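PDB 3CLK: transcription regulator from Lactobacillus plantarum WCFS1, which probably regulates transcription as a LacI-type DNA-binding protein, sensing a small effector ligand through its dimeric periplasmic-binding-protein-like domain. Local coordinates for residues I236-F240 / F241-V245; I105-D109 / E110-Y114; Q24-L27 / D28-E32. All coordinates share one frame; numbering follows the deposited sequence.

Interaction 1. Residues I236-F240 / F241-V245; sequences ISQDF and FQMGV
Asp-239 reaches over the first turn of the helix and takes the backbone N-H of Gln-242 on OD1, 3.0 Å from N. The donor comes from above the carboxylate, 55° out of its plane, and Gln-242 CB packs against that same face, 3.3 Å from Asp-239 CG. What brings the acid there is its first torsion, with CG swung opposite the backbone N (chi1 -166°). This makes Asp-239 the N-cap; its carbonyl O also accepts from Met-243 N at 3.1 Å, and Phe-240 O receives Gly-244 N.

On the inner side, Met-243, a selenomethionine, lies alongside the Phe-240 ring in an oblique Met-aromatic contact, SE 5.4 Å from the ring centroid. Its CE carries on to Gln-238, 3.4 Å from OE1. Gln-238 in turn lays CB over one face of that ring, and its amide is fixed by Asp-221 through NE2 and by Ser-107 through OE1.

The inverse gamma turn centred on Asp-239 lies on a crossover between the lobes of the periplasmic-binding-protein-like fold, from strand 234-237 of the mixed sheet to helix 240-256 beside helix 22-34. The carboxylate gives an early N-H its acceptor and would favourably meet the positive end of the helix dipole.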
loop_
_atom_site.group_PDB
_atom_site.type_symbol
_atom_site.label_atom_id
_atom_site.label_comp_id
_atom_site.label_asym_id
_atom_site.label_seq_id
_atom_site.Cartn_x
_atom_site.Cartn_y
_atom_site.Cartn_z
ATOM N N ILE B 236 -7.960 15.737 -2.241
ATOM C CA ILE B 236 -9.405 15.615 -2.250
ATOM C C ILE B 236 -9.460 14.171 -1.789
ATOM O O ILE B 236 -9.123 13.246 -2.541
ATOM C CB ILE B 236 -9.993 15.763 -3.665
ATOM C CG1 ILE B 236 -9.789 17.195 -4.158
ATOM C CG2 ILE B 236 -11.484 15.414 -3.653
ATOM C CD1 ILE B 236 -10.382 18.261 -3.239
ATOM N N SER B 237 -9.841 13.981 -0.533
ATOM C CA SER B 237 -9.866 12.655 0.056
ATOM C C SER B 237 -11.183 11.935 -0.118
ATOM O O SER B 237 -12.250 12.526 0.051
ATOM C CB SER B 237 -9.516 12.756 1.537
ATOM O OG SER B 237 -8.297 13.461 1.687
ATOM N N GLN B 238 -11.096 10.658 -0.480
ATOM C CA GLN B 238 -12.279 9.829 -0.666
ATOM C C GLN B 238 -12.452 9.063 0.631
ATOM O O GLN B 238 -11.468 8.701 1.279
ATOM C CB GLN B 238 -12.081 8.824 -1.811
ATOM C CG GLN B 238 -11.790 9.440 -3.165
ATOM C CD GLN B 238 -11.932 8.429 -4.294
ATOM O OE1 GLN B 238 -13.010 7.884 -4.511
ATOM N NE2 GLN B 238 -10.843 8.171 -5.007
ATOM N N ASP B 239 -13.698 8.811 1.010
ATOM C CA ASP B 239 -13.953 8.078 2.236
ATOM C C ASP B 239 -14.052 6.595 1.918
ATOM O O ASP B 239 -15.137 6.014 1.980
ATOM C CB ASP B 239 -15.249 8.557 2.888
ATOM C CG ASP B 239 -15.383 8.083 4.322
ATOM O OD1 ASP B 239 -14.740 7.079 4.681
ATOM O OD2 ASP B 239 -16.137 8.711 5.090
ATOM N N PHE B 240 -12.911 5.990 1.579
ATOM C CA PHE B 240 -12.845 4.571 1.240
ATOM C C PHE B 240 -13.411 3.695 2.354
ATOM O O PHE B 240 -14.122 2.720 2.097
ATOM C CB PHE B 240 -11.393 4.154 0.973
ATOM C CG PHE B 240 -10.739 4.895 -0.167
ATOM C CD1 PHE B 240 -11.228 4.778 -1.465
ATOM C CD2 PHE B 240 -9.618 5.694 0.056
ATOM C CE1 PHE B 240 -10.604 5.447 -2.535
ATOM C CE2 PHE B 240 -8.990 6.363 -1.003
ATOM C CZ PHE B 240 -9.481 6.239 -2.295
ATOM N N PHE B 241 -13.080 4.038 3.593
ATOM C CA PHE B 241 -13.548 3.271 4.737
ATOM C C PHE B 241 -15.068 3.151 4.683
ATOM O O PHE B 241 -15.620 2.051 4.764
ATOM C CB PHE B 241 -13.141 3.958 6.040
ATOM C CG PHE B 241 -13.346 3.105 7.262
ATOM C CD1 PHE B 241 -12.360 2.215 7.676
ATOM C CD2 PHE B 241 -14.528 3.186 7.994
ATOM C CE1 PHE B 241 -12.545 1.418 8.809
ATOM C CE2 PHE B 241 -14.724 2.393 9.127
ATOM C CZ PHE B 241 -13.727 1.507 9.534
ATOM N N GLN B 242 -15.736 4.289 4.539
ATOM C CA GLN B 242 -17.183 4.319 4.482
ATOM C C GLN B 242 -17.721 3.500 3.313
ATOM O O GLN B 242 -18.778 2.882 3.424
ATOM C CB GLN B 242 -17.680 5.760 4.380
ATOM C CG GLN B 242 -19.198 5.886 4.459
ATOM C CD GLN B 242 -19.771 5.205 5.694
ATOM O OE1 GLN B 242 -19.301 5.426 6.816
ATOM N NE2 GLN B 242 -20.791 4.377 5.496
HETATM N N MSE B 243 -17.007 3.498 2.195
HETATM C CA MSE B 243 -17.443 2.716 1.049
HETATM C C MSE B 243 -17.541 1.266 1.484
HETATM O O MSE B 243 -18.501 0.570 1.154
HETATM C CB MSE B 243 -16.443 2.825 -0.097
HETATM C CG MSE B 243 -16.362 4.199 -0.702
HETATM SE SE MSE B 243 -15.221 4.187 -2.249
HETATM C CE MSE B 243 -14.853 6.090 -2.356
ATOM N N GLY B 244 -16.535 0.829 2.230
ATOM C CA GLY B 244 -16.490 -0.537 2.711
ATOM C C GLY B 244 -17.576 -0.840 3.719
ATOM O O GLY B 244 -18.150 -1.936 3.721
ATOM N N VAL B 245 -17.850 0.125 4.593
ATOM C CA VAL B 245 -18.894 -0.041 5.599
ATOM C C VAL B 245 -20.248 -0.198 4.907
ATOM O O VAL B 245 -20.964 -1.170 5.132
ATOM C CB VAL B 245 -18.958 1.177 6.545
ATOM C CG1 VAL B 245 -20.181 1.075 7.460
ATOM C CG2 VAL B 245 -17.688 1.243 7.369
#

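Interaction 2. Residues I105-D109 / E110-Y114; sequences ISSDD and EDIGY
Asp-108 and Asp-111 meet through a capping hydrogen bond: OD1 of Asp-108 accepts from Asp-111 N at 3.0 Å, nearly straight at 165°. The N-H stands above the carboxylate, 58° out of its plane, a position reached because CG lies opposite the backbone N (chi1 -178°). Among the backbone bonds, Ile-112 N gives to Asp-108 O at 2.9 Å, with a weak second share to Asp-109 O, and Gly-113 N gives to Asp-109 O.

One water belongs to the cap as well. It donates to Asp-108 OD1 at 2.6 Å and accepts from Glu-110 N, so the cap oxygen holds both a helix N-H and a water.

Apolar contact falls to Ile-112, which lies alongside Asp-109 and whose CD1 meets Ser-107 CB at 3.6 Å, the serine hydroxyl going to Gln-238.

Of the four consecutive acids, Asp-109 forms a salt bridge with Arg-143 and Glu-110 one with Lys-149, while Asp-111 hydrogen-bonds Gln-115. Asp-108 OD2 and Asp-111 OD2 stay 5.5 Å apart.

Strand 104-106 lies in the six-stranded parallel sheet, and the turn at Asp-108 is on a crossover between the two lobes, carrying the chain into helix 109-121. That helix packs against helix 138-153 of the other lobe, while Ser-107 touches Met-243 of helix 240-256.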
loop_
_atom_site.group_PDB
_atom_site.type_symbol
_atom_site.label_atom_id
_atom_site.label_comp_id
_atom_site.label_asym_id
_atom_site.label_seq_id
_atom_site.Cartn_x
_atom_site.Cartn_y
_atom_site.Cartn_z
ATOM N N ILE B 105 -21.106 1.757 -5.141
ATOM C CA ILE B 105 -20.925 2.717 -4.069
ATOM C C ILE B 105 -19.547 3.308 -4.319
ATOM O O ILE B 105 -18.546 2.579 -4.333
ATOM C CB ILE B 105 -20.920 2.041 -2.699
ATOM C CG1 ILE B 105 -22.286 1.403 -2.434
ATOM C CG2 ILE B 105 -20.551 3.058 -1.624
ATOM C CD1 ILE B 105 -22.311 0.522 -1.194
ATOM N N SER B 106 -19.493 4.618 -4.533
ATOM C CA SER B 106 -18.226 5.287 -4.794
ATOM C C SER B 106 -18.386 6.786 -4.648
ATOM O O SER B 106 -19.432 7.270 -4.206
ATOM C CB SER B 106 -17.751 4.979 -6.213
ATOM O OG SER B 106 -18.641 5.530 -7.166
ATOM N N SER B 107 -17.336 7.515 -5.019
ATOM C CA SER B 107 -17.351 8.968 -4.960
ATOM C C SER B 107 -17.925 9.480 -6.264
ATOM O O SER B 107 -18.023 8.735 -7.247
ATOM C CB SER B 107 -15.928 9.524 -4.803
ATOM O OG SER B 107 -15.340 9.136 -3.573
ATOM N N ASP B 108 -18.310 10.751 -6.274
ATOM C CA ASP B 108 -18.827 11.371 -7.481
ATOM C C ASP B 108 -17.560 11.823 -8.198
ATOM O O ASP B 108 -16.998 12.874 -7.879
ATOM C CB ASP B 108 -19.687 12.579 -7.129
ATOM C CG ASP B 108 -20.295 13.227 -8.347
ATOM O OD1 ASP B 108 -19.611 13.307 -9.391
ATOM O OD2 ASP B 108 -21.452 13.668 -8.258
ATOM N N ASP B 109 -17.100 11.024 -9.154
ATOM C CA ASP B 109 -15.869 11.347 -9.867
ATOM C C ASP B 109 -15.867 12.716 -10.512
ATOM O O ASP B 109 -14.866 13.426 -10.454
ATOM C CB ASP B 109 -15.557 10.275 -10.915
ATOM C CG ASP B 109 -15.070 8.986 -10.290
ATOM O OD1 ASP B 109 -13.996 9.006 -9.652
ATOM O OD2 ASP B 109 -15.755 7.957 -10.423
ATOM N N GLU B 110 -16.971 13.108 -11.129
ATOM C CA GLU B 110 -16.982 14.422 -11.738
ATOM C C GLU B 110 -16.755 15.480 -10.662
ATOM O O GLU B 110 -15.980 16.417 -10.859
ATOM C CB GLU B 110 -18.306 14.697 -12.458
ATOM C CG GLU B 110 -18.237 15.983 -13.272
ATOM C CD GLU B 110 -19.534 16.335 -13.972
ATOM O OE1 GLU B 110 -20.144 15.440 -14.596
ATOM O OE2 GLU B 110 -19.928 17.516 -13.911
ATOM N N ASP B 111 -17.424 15.330 -9.522
ATOM C CA ASP B 111 -17.270 16.298 -8.439
ATOM C C ASP B 111 -15.855 16.265 -7.864
ATOM O O ASP B 111 -15.382 17.263 -7.325
ATOM C CB ASP B 111 -18.303 16.051 -7.334
ATOM C CG ASP B 111 -18.422 17.227 -6.376
ATOM O OD1 ASP B 111 -18.571 18.369 -6.852
ATOM O OD2 ASP B 111 -18.370 17.016 -5.149
ATOM N N ILE B 112 -15.173 15.125 -7.976
ATOM C CA ILE B 112 -13.800 15.051 -7.489
ATOM C C ILE B 112 -12.953 15.987 -8.338
ATOM O O ILE B 112 -12.211 16.817 -7.808
ATOM C CB ILE B 112 -13.212 13.621 -7.584
ATOM C CG1 ILE B 112 -13.804 12.742 -6.479
ATOM C CG2 ILE B 112 -11.673 13.676 -7.479
ATOM C CD1 ILE B 112 -13.203 11.350 -6.398
ATOM N N GLY B 113 -13.078 15.860 -9.656
ATOM C CA GLY B 113 -12.318 16.703 -10.563
ATOM C C GLY B 113 -12.686 18.165 -10.399
ATOM O O GLY B 113 -11.834 19.060 -10.507
ATOM N N TYR B 114 -13.969 18.394 -10.138
ATOM C CA TYR B 114 -14.521 19.725 -9.940
ATOM C C TYR B 114 -13.946 20.375 -8.681
ATOM O O TYR B 114 -13.469 21.502 -8.732
ATOM C CB TYR B 114 -16.043 19.633 -9.820
ATOM C CG TYR B 114 -16.763 20.965 -9.780
ATOM C CD1 TYR B 114 -16.812 21.796 -10.904
ATOM C CD2 TYR B 114 -17.441 21.370 -8.635
ATOM C CE1 TYR B 114 -17.535 22.997 -10.884
ATOM C CE2 TYR B 114 -18.161 22.558 -8.603
ATOM C CZ TYR B 114 -18.208 23.367 -9.727
ATOM O OH TYR B 114 -18.942 24.535 -9.684
HETATM O O HOH W 1 -19.767 11.818 -11.476
#

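Interaction 3. Residues Q24-L27 / D28-E32; sequences QQIL and DGIQE
Asp-28 folds back along the helix onto Gln-24, one turn earlier. Its CB sits 3.5 Å from Gln-24 O, the carbonyl that also accepts the Asp-28 N-H at 2.8 Å. With CG placed opposite its own carbonyl carbon (chi1 -70°), the carboxylate is turned toward the preceding turn, and Asp-28 CG comes to 3.1 Å from that same Gln-24 O. At the tip, OD2 lies against the aliphatic part of the Gln-24 side chain, 3.5 Å from Gln-24 CG, with the amide crossing obliquely and its plane 46° from that of the carboxylate. OD2 and Gln-24 O are both acceptors, so their approach is a close pass and not a bond.

This is the amphipathic helix 22-34, flanking the parallel sheet of a periplasmic-binding-protein-like fold, and its polar side runs along the subunit boundary: Gln-24 packs on Val-18 of the second subunit, and Asp-28 and Gln-31 on Tyr-45 of that chain. An alanine in place of Asp-28 would strip the carboxylate off the Gln-24 chain, and the glutamine would probably be freer to turn while Tyr-45 of the second subunit lost part of its packing surface.

The i to i+4 backbone ladder continues with Ile-30 N on Ile-26 O at 2.9 Å and Gln-31 N on Leu-27 O at 2.7 Å. On the buried, apolar side, Ile-30 CD1 reaches back to Ile-26 CG2 at 4.0 Å. Ile-26, Leu-27 and Ile-30 all press on Leu-72 of strand 68-72, and Ile-26 also meets Phe-240 of helix 240-256.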
loop_
_atom_site.group_PDB
_atom_site.type_symbol
_atom_site.label_atom_id
_atom_site.label_comp_id
_atom_site.label_asym_id
_atom_site.label_seq_id
_atom_site.Cartn_x
_atom_site.Cartn_y
_atom_site.Cartn_z
ATOM N N GLN B 24 -6.885 -1.352 0.876
ATOM C CA GLN B 24 -6.774 -1.659 2.302
ATOM C C GLN B 24 -7.758 -0.818 3.104
ATOM O O GLN B 24 -8.378 -1.309 4.048
ATOM C CB GLN B 24 -5.362 -1.383 2.831
ATOM C CG GLN B 24 -5.303 -1.401 4.358
ATOM C CD GLN B 24 -3.992 -0.891 4.917
ATOM O OE1 GLN B 24 -2.943 -1.518 4.747
ATOM N NE2 GLN B 24 -4.043 0.256 5.590
ATOM N N GLN B 25 -7.878 0.455 2.732
ATOM C CA GLN B 25 -8.786 1.368 3.411
ATOM C C GLN B 25 -10.225 0.887 3.266
ATOM O O GLN B 25 -11.011 0.971 4.204
ATOM C CB GLN B 25 -8.648 2.782 2.840
ATOM C CG GLN B 25 -7.315 3.438 3.170
ATOM C CD GLN B 25 -7.002 3.381 4.656
ATOM O OE1 GLN B 25 -7.739 3.927 5.479
ATOM N NE2 GLN B 25 -5.907 2.711 5.008
ATOM N N ILE B 26 -10.570 0.382 2.087
ATOM C CA ILE B 26 -11.918 -0.127 1.870
ATOM C C ILE B 26 -12.069 -1.432 2.650
ATOM O O ILE B 26 -13.082 -1.655 3.313
ATOM C CB ILE B 26 -12.196 -0.413 0.380
ATOM C CG1 ILE B 26 -11.949 0.847 -0.450
ATOM C CG2 ILE B 26 -13.638 -0.884 0.211
ATOM C CD1 ILE B 26 -12.182 0.660 -1.932
ATOM N N LEU B 27 -11.050 -2.282 2.576
ATOM C CA LEU B 27 -11.067 -3.571 3.266
ATOM C C LEU B 27 -11.194 -3.417 4.779
ATOM O O LEU B 27 -11.854 -4.224 5.431
ATOM C CB LEU B 27 -9.804 -4.376 2.929
ATOM C CG LEU B 27 -9.667 -4.899 1.490
ATOM C CD1 LEU B 27 -8.291 -5.518 1.294
ATOM C CD2 LEU B 27 -10.755 -5.919 1.200
ATOM N N ASP B 28 -10.566 -2.390 5.344
ATOM C CA ASP B 28 -10.667 -2.178 6.784
ATOM C C ASP B 28 -12.118 -1.880 7.132
ATOM O O ASP B 28 -12.639 -2.380 8.128
ATOM C CB ASP B 28 -9.781 -1.018 7.245
ATOM C CG ASP B 28 -8.301 -1.345 7.171
ATOM O OD1 ASP B 28 -7.927 -2.512 7.416
ATOM O OD2 ASP B 28 -7.507 -0.427 6.883
ATOM N N GLY B 29 -12.767 -1.069 6.299
ATOM C CA GLY B 29 -14.156 -0.724 6.534
ATOM C C GLY B 29 -15.055 -1.942 6.409
ATOM O O GLY B 29 -15.994 -2.113 7.187
ATOM N N ILE B 30 -14.764 -2.787 5.425
ATOM C CA ILE B 30 -15.534 -4.005 5.197
ATOM C C ILE B 30 -15.320 -4.950 6.371
ATOM O O ILE B 30 -16.271 -5.506 6.926
ATOM C CB ILE B 30 -15.080 -4.724 3.901
ATOM C CG1 ILE B 30 -15.460 -3.890 2.678
ATOM C CG2 ILE B 30 -15.714 -6.107 3.814
ATOM C CD1 ILE B 30 -14.943 -4.462 1.376
ATOM N N GLN B 31 -14.058 -5.121 6.748
ATOM C CA GLN B 31 -13.704 -5.999 7.849
ATOM C C GLN B 31 -14.434 -5.606 9.127
ATOM O O GLN B 31 -14.908 -6.469 9.866
ATOM C CB GLN B 31 -12.185 -5.977 8.068
ATOM C CG GLN B 31 -11.693 -6.875 9.194
ATOM C CD GLN B 31 -11.792 -6.213 10.557
ATOM O OE1 GLN B 31 -11.580 -6.853 11.591
ATOM N NE2 GLN B 31 -12.103 -4.920 10.566
ATOM N N GLU B 32 -14.542 -4.307 9.382
ATOM C CA GLU B 32 -15.211 -3.845 10.590
ATOM C C GLU B 32 -16.720 -4.044 10.565
ATOM O O GLU B 32 -17.302 -4.519 11.539
ATOM C CB GLU B 32 -14.896 -2.371 10.852
ATOM C CG GLU B 32 -15.542 -1.842 12.121
ATOM C CD GLU B 32 -14.896 -0.569 12.617
ATOM O OE1 GLU B 32 -13.670 -0.587 12.870
ATOM O OE2 GLU B 32 -15.615 0.443 12.760
#

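How the interactions relate
Interactions 1 and 2 are the same kind of junction, a strand running into a helix capped by an aspartate, one in each direction between the two lobes. Both lie nearer the chain centre than interaction 3, and they touch each other where Gln-238 CD packs on Ile-112 CD1 at 3.8 Å. Interaction 2 adds a water at its cap, and the next two acids of its first turn have salt-bridge partners in helix 138-153; interaction 1 has aromatic and selenium packing instead. Interaction 3 lies within one helix at the flank, its polar side at the dimer surface. Its inner side packs on interaction 1, with Phe-241 over Gly-29, but does not touch interaction 2.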